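Local coordinates for protein O-methyltransferase, SAM-dependent (Legionella pneumophila subsp. pneumophila, PDB 3R3H) that probably transfers a methyl group from S-adenosylmethionine to an oxygen of a substrate that remains to be identified, at residues A[61-67]-A[136-142]; A[125-129]-A[155-159]; A[145-149]-A[168-173]. One frame throughout, in Å; residues are numbered along the deposited sequence.

Interaction 1: A[61-67]-A[136-142]; sequences AKKVLEL and QFDFIFI
Leu-65 and Glu-66 pair with Ile-140 and Phe-141 in a parallel strand-to-strand contact at the heart of the sheet, where strand 63-68 lies beside strand 137-143. Leu-65 is held through both its N-H and its C=O: its N donates to Phe-139 O (3.0 Å), and its O accepts from Phe-141 N (2.8 Å). A weaker bond, bent to 134° at the hydrogen, joins Leu-67 N to Phe-141 O. Near the start, Asp-138 N reaches Lys-63 O (3.0 Å), while OD2 of the same aspartate weakly receives the N-H groups of Lys-62 and Lys-63. A short carboxylate suits this turn because it meets backbone donors ahead of the regular pairing. These are the first and fourth strands of the Rossmann-like class I methyltransferase fold. Val-64, Glu-66, Phe-139 and Phe-141 share one face, beneath helices 46-59 and 73-80; the carboxylate of Glu-66 bonds to Ser-74 and Thr-90. On the other face, Leu-65 places CB over the centre of the Phe-137 ring, 3.5 Å from its centroid, as a CH-pi contact. With CG anti to the backbone N (chi1 -160°), Lys-63 carries its methylenes past CE1 of that ring.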
loop_
_atom_site.group_PDB
_atom_site.type_symbol
_atom_site.label_atom_id
_atom_site.label_comp_id
_atom_site.label_asym_id
_atom_site.label_seq_id
_atom_site.Cartn_x
_atom_site.Cartn_y
_atom_site.Cartn_z
ATOM N N ALA A 61 7.052 13.854 0.977
ATOM C CA ALA A 61 6.521 14.677 2.045
ATOM C C ALA A 61 7.578 15.426 2.820
ATOM O O ALA A 61 8.674 14.921 3.052
ATOM C CB ALA A 61 5.700 13.816 2.998
ATOM N N LYS A 62 7.214 16.644 3.210
ATOM C CA LYS A 62 8.059 17.527 4.000
ATOM C C LYS A 62 7.387 17.711 5.361
ATOM O O LYS A 62 8.052 17.916 6.373
ATOM C CB LYS A 62 8.201 18.888 3.303
ATOM C CG LYS A 62 9.121 18.867 2.100
ATOM C CD LYS A 62 10.572 18.710 2.530
ATOM C CE LYS A 62 11.448 18.309 1.355
ATOM N NZ LYS A 62 11.090 16.956 0.825
ATOM N N LYS A 63 6.060 17.628 5.371
ATOM C CA LYS A 63 5.291 17.805 6.591
ATOM C C LYS A 63 4.247 16.686 6.729
ATOM O O LYS A 63 3.459 16.423 5.817
ATOM C CB LYS A 63 4.624 19.185 6.567
ATOM C CG LYS A 63 4.203 19.716 7.930
ATOM C CD LYS A 63 3.772 21.177 7.828
ATOM C CE LYS A 63 3.346 21.735 9.184
ATOM N NZ LYS A 63 3.060 23.212 9.133
ATOM N N VAL A 64 4.261 16.028 7.883
ATOM C CA VAL A 64 3.361 14.922 8.174
ATOM C C VAL A 64 2.566 15.150 9.451
ATOM O O VAL A 64 3.046 15.788 10.376
ATOM C CB VAL A 64 4.163 13.613 8.296
ATOM C CG1 VAL A 64 3.299 12.513 8.886
ATOM C CG2 VAL A 64 4.672 13.206 6.922
ATOM N N LEU A 65 1.348 14.623 9.494
ATOM C CA LEU A 65 0.489 14.772 10.661
ATOM C C LEU A 65 -0.128 13.428 11.024
ATOM O O LEU A 65 -0.501 12.653 10.139
ATOM C CB LEU A 65 -0.634 15.771 10.363
ATOM C CG LEU A 65 -1.655 15.970 11.482
ATOM C CD1 LEU A 65 -1.048 16.901 12.504
ATOM C CD2 LEU A 65 -2.952 16.556 10.946
ATOM N N GLU A 66 -0.209 13.134 12.316
ATOM C CA GLU A 66 -0.835 11.898 12.766
ATOM C C GLU A 66 -1.635 12.189 14.026
ATOM O O GLU A 66 -1.374 13.175 14.714
ATOM C CB GLU A 66 0.194 10.794 13.010
ATOM C CG GLU A 66 1.334 11.164 13.901
ATOM C CD GLU A 66 1.927 9.942 14.605
ATOM O OE1 GLU A 66 1.926 8.845 13.990
ATOM O OE2 GLU A 66 2.397 10.078 15.762
ATOM N N LEU A 67 -2.636 11.354 14.295
ATOM C CA LEU A 67 -3.509 11.520 15.463
ATOM C C LEU A 67 -3.742 10.156 16.070
ATOM O O LEU A 67 -3.783 9.152 15.347
ATOM C CB LEU A 67 -4.881 12.056 15.078
ATOM C CG LEU A 67 -5.151 13.132 14.031
ATOM C CD1 LEU A 67 -4.705 12.703 12.636
ATOM C CD2 LEU A 67 -6.656 13.366 14.031
ATOM N N GLN A 136 -1.357 22.032 4.259
ATOM C CA GLN A 136 -0.095 21.891 4.998
ATOM C C GLN A 136 0.593 20.535 4.986
ATOM O O GLN A 136 1.817 20.445 4.916
ATOM C CB GLN A 136 -0.319 22.204 6.468
ATOM C CG GLN A 136 -0.441 23.637 6.846
ATOM C CD GLN A 136 -0.660 23.762 8.338
ATOM O OE1 GLN A 136 -1.743 23.448 8.847
ATOM N NE2 GLN A 136 0.375 24.194 9.057
ATOM N N PHE A 137 -0.197 19.483 5.105
ATOM C CA PHE A 137 0.360 18.152 5.176
ATOM C C PHE A 137 0.318 17.330 3.908
ATOM O O PHE A 137 -0.704 17.238 3.236
ATOM C CB PHE A 137 -0.313 17.406 6.326
ATOM C CG PHE A 137 -0.217 18.135 7.638
ATOM C CD1 PHE A 137 0.981 18.156 8.347
ATOM C CD2 PHE A 137 -1.306 18.853 8.134
ATOM C CE1 PHE A 137 1.103 18.879 9.525
ATOM C CE2 PHE A 137 -1.208 19.581 9.305
ATOM C CZ PHE A 137 0.004 19.598 10.010
ATOM N N ASP A 138 1.459 16.733 3.597
ATOM C CA ASP A 138 1.624 15.894 2.424
ATOM C C ASP A 138 1.136 14.498 2.768
ATOM O O ASP A 138 0.768 13.722 1.891
ATOM C CB ASP A 138 3.103 15.851 2.035
ATOM C CG ASP A 138 3.638 17.214 1.639
ATOM O OD1 ASP A 138 3.431 17.592 0.459
ATOM O OD2 ASP A 138 4.237 17.908 2.502
ATOM N N PHE A 139 1.150 14.175 4.055
ATOM C CA PHE A 139 0.693 12.873 4.514
ATOM C C PHE A 139 0.035 13.012 5.889
ATOM O O PHE A 139 0.611 13.575 6.820
ATOM C CB PHE A 139 1.852 11.869 4.579
ATOM C CG PHE A 139 1.451 10.519 5.113
ATOM C CD1 PHE A 139 0.588 9.701 4.402
ATOM C CD2 PHE A 139 1.888 10.095 6.361
ATOM C CE1 PHE A 139 0.157 8.476 4.930
ATOM C CE2 PHE A 139 1.467 8.872 6.903
ATOM C CZ PHE A 139 0.594 8.060 6.181
ATOM N N ILE A 140 -1.191 12.515 5.998
ATOM C CA ILE A 140 -1.940 12.565 7.239
ATOM C C ILE A 140 -2.359 11.136 7.593
ATOM O O ILE A 140 -2.818 10.389 6.733
ATOM C CB ILE A 140 -3.179 13.468 7.075
ATOM C CG1 ILE A 140 -2.726 14.878 6.681
ATOM C CG2 ILE A 140 -3.989 13.497 8.366
ATOM C CD1 ILE A 140 -3.844 15.849 6.442
ATOM N N PHE A 141 -2.163 10.754 8.851
ATOM C CA PHE A 141 -2.515 9.422 9.324
ATOM C C PHE A 141 -3.521 9.587 10.465
ATOM O O PHE A 141 -3.296 10.377 11.376
ATOM C CB PHE A 141 -1.263 8.689 9.809
ATOM C CG PHE A 141 -1.554 7.397 10.513
ATOM C CD1 PHE A 141 -2.341 6.412 9.911
ATOM C CD2 PHE A 141 -1.035 7.155 11.779
ATOM C CE1 PHE A 141 -2.605 5.202 10.565
ATOM C CE2 PHE A 141 -1.292 5.952 12.443
ATOM C CZ PHE A 141 -2.079 4.971 11.832
ATOM N N ILE A 142 -4.628 8.843 10.414
ATOM C CA ILE A 142 -5.675 8.951 11.438
ATOM C C ILE A 142 -5.943 7.667 12.222
ATOM O O ILE A 142 -6.343 6.647 11.653
ATOM C CB ILE A 142 -6.995 9.435 10.810
ATOM C CG1 ILE A 142 -6.730 10.696 9.974
ATOM C CG2 ILE A 142 -8.010 9.707 11.896
ATOM C CD1 ILE A 142 -7.918 11.187 9.165
#

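Interaction 2: A[125-129]-A[155-159]; sequences LHSLL and LALKL
Leu-125 turns its CB toward helix 149-159 and meets a methyl of Leu-155, the two side chains slanting past each other with CB 4.0 Å from Leu-155 CD2. Its own CD1 touches that same methyl, whereas CD2 lies more loosely beside Leu-159 CD1 (4.4 Å). A branched leucine suits the site because it also faces the sheet, touching Leu-65 and Leu-67. At the next position, His-126 starts off away from the partner helix, yet its ring swings back and crosses Leu-155 at about a right angle. Leu-155 CD2 sits 4.2 Å from the ring centroid and 29° off its normal, an off-centre CH-pi contact, while ND1 is turned to a weak hydrogen bond with Leu-122 O. The two helices lie side by side on one face of the sheet, their axes here 10.7 Å apart and inclined by 26°, as expected of successive beta-alpha-beta crossovers in a Rossmann-like fold: helix 121-132 leads into strand 137-143, and helix 149-159 leads out of it. One turn beyond Leu-125, Leu-129 spreads its two methyls between three partners. CD1 meets Leu-155 CD1 (4.0 Å) and Lys-158 CE (3.9 Å); CD2 goes to Leu-159 CD2 (3.5 Å). The lysine is bent at chi2, chi3 and chi4, which brings CE back along the helix to extend the apolar patch on the outer side. Leu-159 closes the inner side, resting also on Leu-65, Phe-137 and Ile-140 of the sheet below.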
loop_
_atom_site.group_PDB
_atom_site.type_symbol
_atom_site.label_atom_id
_atom_site.label_comp_id
_atom_site.label_asym_id
_atom_site.label_seq_id
_atom_site.Cartn_x
_atom_site.Cartn_y
_atom_site.Cartn_z
ATOM N N LEU A 125 -6.348 20.034 15.795
ATOM C CA LEU A 125 -6.505 20.177 14.347
ATOM C C LEU A 125 -7.090 21.527 13.922
ATOM O O LEU A 125 -6.710 22.067 12.877
ATOM C CB LEU A 125 -7.362 19.043 13.775
ATOM C CG LEU A 125 -6.932 17.589 14.016
ATOM C CD1 LEU A 125 -7.690 16.693 13.048
ATOM C CD2 LEU A 125 -5.427 17.412 13.828
ATOM N N HIS A 126 -8.018 22.080 14.702
ATOM C CA HIS A 126 -8.554 23.389 14.337
ATOM C C HIS A 126 -7.449 24.404 14.555
ATOM O O HIS A 126 -7.275 25.338 13.778
ATOM C CB HIS A 126 -9.764 23.757 15.184
ATOM C CG HIS A 126 -10.966 22.923 14.891
ATOM N ND1 HIS A 126 -11.376 21.895 15.713
ATOM C CD2 HIS A 126 -11.795 22.907 13.821
ATOM C CE1 HIS A 126 -12.405 21.277 15.160
ATOM N NE2 HIS A 126 -12.677 21.870 14.012
ATOM N N SER A 127 -6.696 24.211 15.625
ATOM C CA SER A 127 -5.592 25.094 15.935
ATOM C C SER A 127 -4.580 25.095 14.787
ATOM O O SER A 127 -4.041 26.143 14.410
ATOM C CB SER A 127 -4.911 24.633 17.216
ATOM O OG SER A 127 -3.537 24.969 17.168
ATOM N N LEU A 128 -4.319 23.904 14.253
ATOM C CA LEU A 128 -3.389 23.743 13.142
ATOM C C LEU A 128 -3.914 24.440 11.895
ATOM O O LEU A 128 -3.133 24.961 11.099
ATOM C CB LEU A 128 -3.180 22.265 12.842
ATOM C CG LEU A 128 -2.293 21.482 13.797
ATOM C CD1 LEU A 128 -2.335 20.018 13.418
ATOM C CD2 LEU A 128 -0.878 22.004 13.722
ATOM N N LEU A 129 -5.236 24.431 11.727
ATOM C CA LEU A 129 -5.865 25.089 10.587
ATOM C C LEU A 129 -5.733 26.592 10.741
ATOM O O LEU A 129 -5.249 27.274 9.831
ATOM C CB LEU A 129 -7.345 24.721 10.489
ATOM C CG LEU A 129 -7.707 23.630 9.484
ATOM C CD1 LEU A 129 -9.220 23.495 9.429
ATOM C CD2 LEU A 129 -7.150 23.985 8.110
ATOM N N LEU A 155 -11.774 17.369 8.274
ATOM C CA LEU A 155 -10.668 18.238 8.655
ATOM C C LEU A 155 -9.413 17.876 7.850
ATOM O O LEU A 155 -8.759 18.746 7.273
ATOM C CB LEU A 155 -10.402 18.063 10.147
ATOM C CG LEU A 155 -10.500 19.221 11.148
ATOM C CD1 LEU A 155 -11.338 20.364 10.611
ATOM C CD2 LEU A 155 -11.095 18.676 12.449
ATOM N N ALA A 156 -9.097 16.584 7.812
ATOM C CA ALA A 156 -7.939 16.078 7.085
ATOM C C ALA A 156 -8.001 16.473 5.617
ATOM O O ALA A 156 -6.966 16.700 4.978
ATOM C CB ALA A 156 -7.866 14.554 7.210
ATOM N N LEU A 157 -9.215 16.537 5.078
ATOM C CA LEU A 157 -9.407 16.915 3.683
ATOM C C LEU A 157 -9.028 18.377 3.462
ATOM O O LEU A 157 -8.636 18.766 2.362
ATOM C CB LEU A 157 -10.862 16.688 3.259
ATOM C CG LEU A 157 -11.313 15.230 3.119
ATOM C CD1 LEU A 157 -12.800 15.186 2.873
ATOM C CD2 LEU A 157 -10.556 14.549 1.995
ATOM N N LYS A 158 -9.146 19.185 4.509
ATOM C CA LYS A 158 -8.789 20.589 4.405
ATOM C C LYS A 158 -7.289 20.742 4.660
ATOM O O LYS A 158 -6.634 21.570 4.029
ATOM C CB LYS A 158 -9.585 21.409 5.423
ATOM C CG LYS A 158 -11.050 21.011 5.511
ATOM C CD LYS A 158 -11.976 22.227 5.576
ATOM C CE LYS A 158 -12.157 22.770 6.985
ATOM N NZ LYS A 158 -13.026 21.899 7.838
ATOM N N LEU A 159 -6.758 19.913 5.562
ATOM C CA LEU A 159 -5.351 19.950 5.946
ATOM C C LEU A 159 -4.363 19.303 4.987
ATOM O O LEU A 159 -3.156 19.546 5.073
ATOM C CB LEU A 159 -5.167 19.315 7.324
ATOM C CG LEU A 159 -5.619 20.110 8.554
ATOM C CD1 LEU A 159 -5.365 19.304 9.802
ATOM C CD2 LEU A 159 -4.873 21.438 8.624
#

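Interaction 3: A[145-149]-A[168-173]; sequences DKTNY and IDNIFW
Lys-146, in the loop before helix 149-159, and Tyr-149, at the helix start, meet the end of strand 164-169 and the turn after it, with Trp-173 closing one side. Lys-146 gives up the most surface. Bent at chi2 (-53°) and extended from there on, its chain runs between two aromatic rings: CG stands over one face of the Trp-173 ring, 4.1 Å above its plane near the rim, CE follows at 3.9 Å from Trp-173 CH2, and CD covers a face of the Tyr-149 ring. Flat rings suit the methylenes and leave the amino group to polar partners. NZ donates to Asn-170 OD1 (2.9 Å), coming in from above the carbonyl plane, and to Tyr-149 OH (3.0 Å); with a salt bridge to Asp-143 and a hydrogen bond to Ala-144 O, four oxygens must share its three N-H groups. The hydroxyl of Tyr-149 donates a hydrogen bond to Asp-169 O (2.8 Å) while its oxygen accepts from the lysine, linking lysine and strand. Next to the hydroxyl, CE2 of the ring packs against Ile-168 CG2 (3.5 Å), the two side chains sliding past each other in opposite directions. Asn-170 adopts a left-handed helical backbone conformation, which asparagine accepts readily, and its ND2 bonds to Asp-212. Asp-169 brings its carboxylate close to that of Asp-143. In metal-dependent, catechol-type O-methyltransferases, two aspartates and an asparagine hold a divalent ion in this region, and a lysine lies nearby. The close acidic pair with Asn-170 beside it is consistent with such a site, and the bonds from Lys-146 and Tyr-149 would then position the loop and the asparagine that line it.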
loop_
_atom_site.group_PDB
_atom_site.type_symbol
_atom_site.label_atom_id
_atom_site.label_comp_id
_atom_site.label_asym_id
_atom_site.label_seq_id
_atom_site.Cartn_x
_atom_site.Cartn_y
_atom_site.Cartn_z
ATOM N N ASP A 145 -9.680 8.790 18.319
ATOM C CA ASP A 145 -10.951 8.232 18.784
ATOM C C ASP A 145 -11.982 8.140 17.658
ATOM O O ASP A 145 -12.285 9.129 16.966
ATOM C CB ASP A 145 -11.505 9.034 19.965
ATOM C CG ASP A 145 -11.640 10.509 19.664
ATOM O OD1 ASP A 145 -12.584 11.120 20.210
ATOM O OD2 ASP A 145 -10.806 11.062 18.907
ATOM N N LYS A 146 -12.507 6.926 17.498
ATOM C CA LYS A 146 -13.463 6.572 16.449
ATOM C C LYS A 146 -14.736 7.403 16.332
ATOM O O LYS A 146 -15.259 7.572 15.227
ATOM C CB LYS A 146 -13.840 5.096 16.586
ATOM C CG LYS A 146 -12.661 4.180 16.944
ATOM C CD LYS A 146 -11.492 4.344 15.979
ATOM C CE LYS A 146 -10.194 3.869 16.613
ATOM N NZ LYS A 146 -8.998 4.183 15.782
ATOM N N THR A 147 -15.228 7.927 17.451
ATOM C CA THR A 147 -16.458 8.706 17.426
ATOM C C THR A 147 -16.323 10.129 16.912
ATOM O O THR A 147 -17.225 10.940 17.101
ATOM C CB THR A 147 -17.112 8.756 18.807
ATOM O OG1 THR A 147 -16.220 9.391 19.736
ATOM C CG2 THR A 147 -17.439 7.344 19.284
ATOM N N ASN A 148 -15.202 10.448 16.277
ATOM C CA ASN A 148 -15.016 11.789 15.715
ATOM C C ASN A 148 -14.401 11.603 14.348
ATOM O O ASN A 148 -14.015 12.560 13.680
ATOM C CB ASN A 148 -14.095 12.653 16.582
ATOM C CG ASN A 148 -14.815 13.267 17.764
ATOM O OD1 ASN A 148 -14.557 12.907 18.908
ATOM N ND2 ASN A 148 -15.733 14.196 17.489
ATOM N N TYR A 149 -14.327 10.341 13.948
ATOM C CA TYR A 149 -13.774 9.946 12.666
ATOM C C TYR A 149 -14.360 10.714 11.478
ATOM O O TYR A 149 -13.689 10.894 10.468
ATOM C CB TYR A 149 -13.959 8.429 12.496
ATOM C CG TYR A 149 -12.676 7.628 12.660
ATOM C CD1 TYR A 149 -11.684 8.009 13.578
ATOM C CD2 TYR A 149 -12.448 6.489 11.884
ATOM C CE1 TYR A 149 -10.498 7.270 13.706
ATOM C CE2 TYR A 149 -11.268 5.743 12.002
ATOM C CZ TYR A 149 -10.303 6.137 12.910
ATOM O OH TYR A 149 -9.164 5.379 13.007
ATOM N N ILE A 168 -6.332 6.119 6.988
ATOM C CA ILE A 168 -7.235 6.004 8.124
ATOM C C ILE A 168 -7.238 4.552 8.581
ATOM O O ILE A 168 -7.461 3.646 7.777
ATOM C CB ILE A 168 -8.672 6.438 7.763
ATOM C CG1 ILE A 168 -8.704 7.888 7.281
ATOM C CG2 ILE A 168 -9.542 6.365 8.983
ATOM C CD1 ILE A 168 -8.498 8.068 5.794
ATOM N N ASP A 169 -6.989 4.331 9.868
ATOM C CA ASP A 169 -6.919 2.974 10.401
ATOM C C ASP A 169 -8.238 2.437 10.963
ATOM O O ASP A 169 -9.184 3.198 11.200
ATOM C CB ASP A 169 -5.839 2.909 11.484
ATOM C CG ASP A 169 -5.283 1.505 11.681
ATOM O OD1 ASP A 169 -4.691 1.255 12.758
ATOM O OD2 ASP A 169 -5.423 0.651 10.760
ATOM N N ASN A 170 -8.271 1.119 11.179
ATOM C CA ASN A 170 -9.427 0.393 11.718
ATOM C C ASN A 170 -10.702 0.557 10.883
ATOM O O ASN A 170 -11.772 0.848 11.427
ATOM C CB ASN A 170 -9.730 0.834 13.157
ATOM C CG ASN A 170 -8.507 0.850 14.036
ATOM O OD1 ASN A 170 -7.944 1.906 14.295
ATOM N ND2 ASN A 170 -8.083 -0.324 14.502
ATOM N N ILE A 171 -10.594 0.369 9.571
ATOM C CA ILE A 171 -11.752 0.499 8.692
ATOM C C ILE A 171 -12.748 -0.631 9.014
ATOM O O ILE A 171 -13.971 -0.437 9.027
ATOM C CB ILE A 171 -11.312 0.490 7.211
ATOM C CG1 ILE A 171 -10.402 1.698 6.952
ATOM C CG2 ILE A 171 -12.511 0.574 6.305
ATOM C CD1 ILE A 171 -10.971 3.008 7.434
ATOM N N PHE A 172 -12.213 -1.811 9.278
ATOM C CA PHE A 172 -13.040 -2.938 9.674
ATOM C C PHE A 172 -12.748 -2.939 11.175
ATOM O O PHE A 172 -11.673 -3.358 11.595
ATOM C CB PHE A 172 -12.528 -4.240 9.056
ATOM C CG PHE A 172 -12.051 -4.108 7.624
ATOM C CD1 PHE A 172 -12.811 -3.424 6.667
ATOM C CD2 PHE A 172 -10.856 -4.703 7.229
ATOM C CE1 PHE A 172 -12.380 -3.339 5.344
ATOM C CE2 PHE A 172 -10.423 -4.624 5.913
ATOM C CZ PHE A 172 -11.181 -3.943 4.968
ATOM N N TRP A 173 -13.666 -2.438 11.988
ATOM C CA TRP A 173 -13.434 -2.378 13.430
ATOM C C TRP A 173 -13.395 -3.790 14.039
ATOM O O TRP A 173 -14.174 -4.115 14.931
ATOM C CB TRP A 173 -14.549 -1.536 14.063
ATOM C CG TRP A 173 -14.347 -1.067 15.483
ATOM C CD1 TRP A 173 -15.331 -0.857 16.400
ATOM C CD2 TRP A 173 -13.120 -0.647 16.112
ATOM N NE1 TRP A 173 -14.808 -0.332 17.553
ATOM C CE2 TRP A 173 -13.451 -0.192 17.409
ATOM C CE3 TRP A 173 -11.770 -0.611 15.709
ATOM C CZ2 TRP A 173 -12.501 0.297 18.306
ATOM C CZ3 TRP A 173 -10.820 -0.124 16.603
ATOM C CH2 TRP A 173 -11.195 0.323 17.888
#

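Overall arrangement
Interaction 1 is core; interaction 2 is the helix layer that covers its Leu-65 and Ile-140 face and reaches the surface at a histidine and a lysine. Leu-159 O probably accepts from the N-H groups of both Gln-136 and Phe-137, joining the two. Interaction 1 relies on backbone hydrogen bonds deep in the sheet; interaction 2 has no hydrogen bond across it and rests mainly on leucine packing. Interaction 3, also buried, sits at the C-terminal ends of the strands about 17 Å, centre to centre, from each of the others, and combines polar bonds with packing on aromatic rings. Ile-142 O and Asp-169 N, a probable hydrogen bond, tie it to interaction 1; helix 149-159 begins in it and ends in interaction 2.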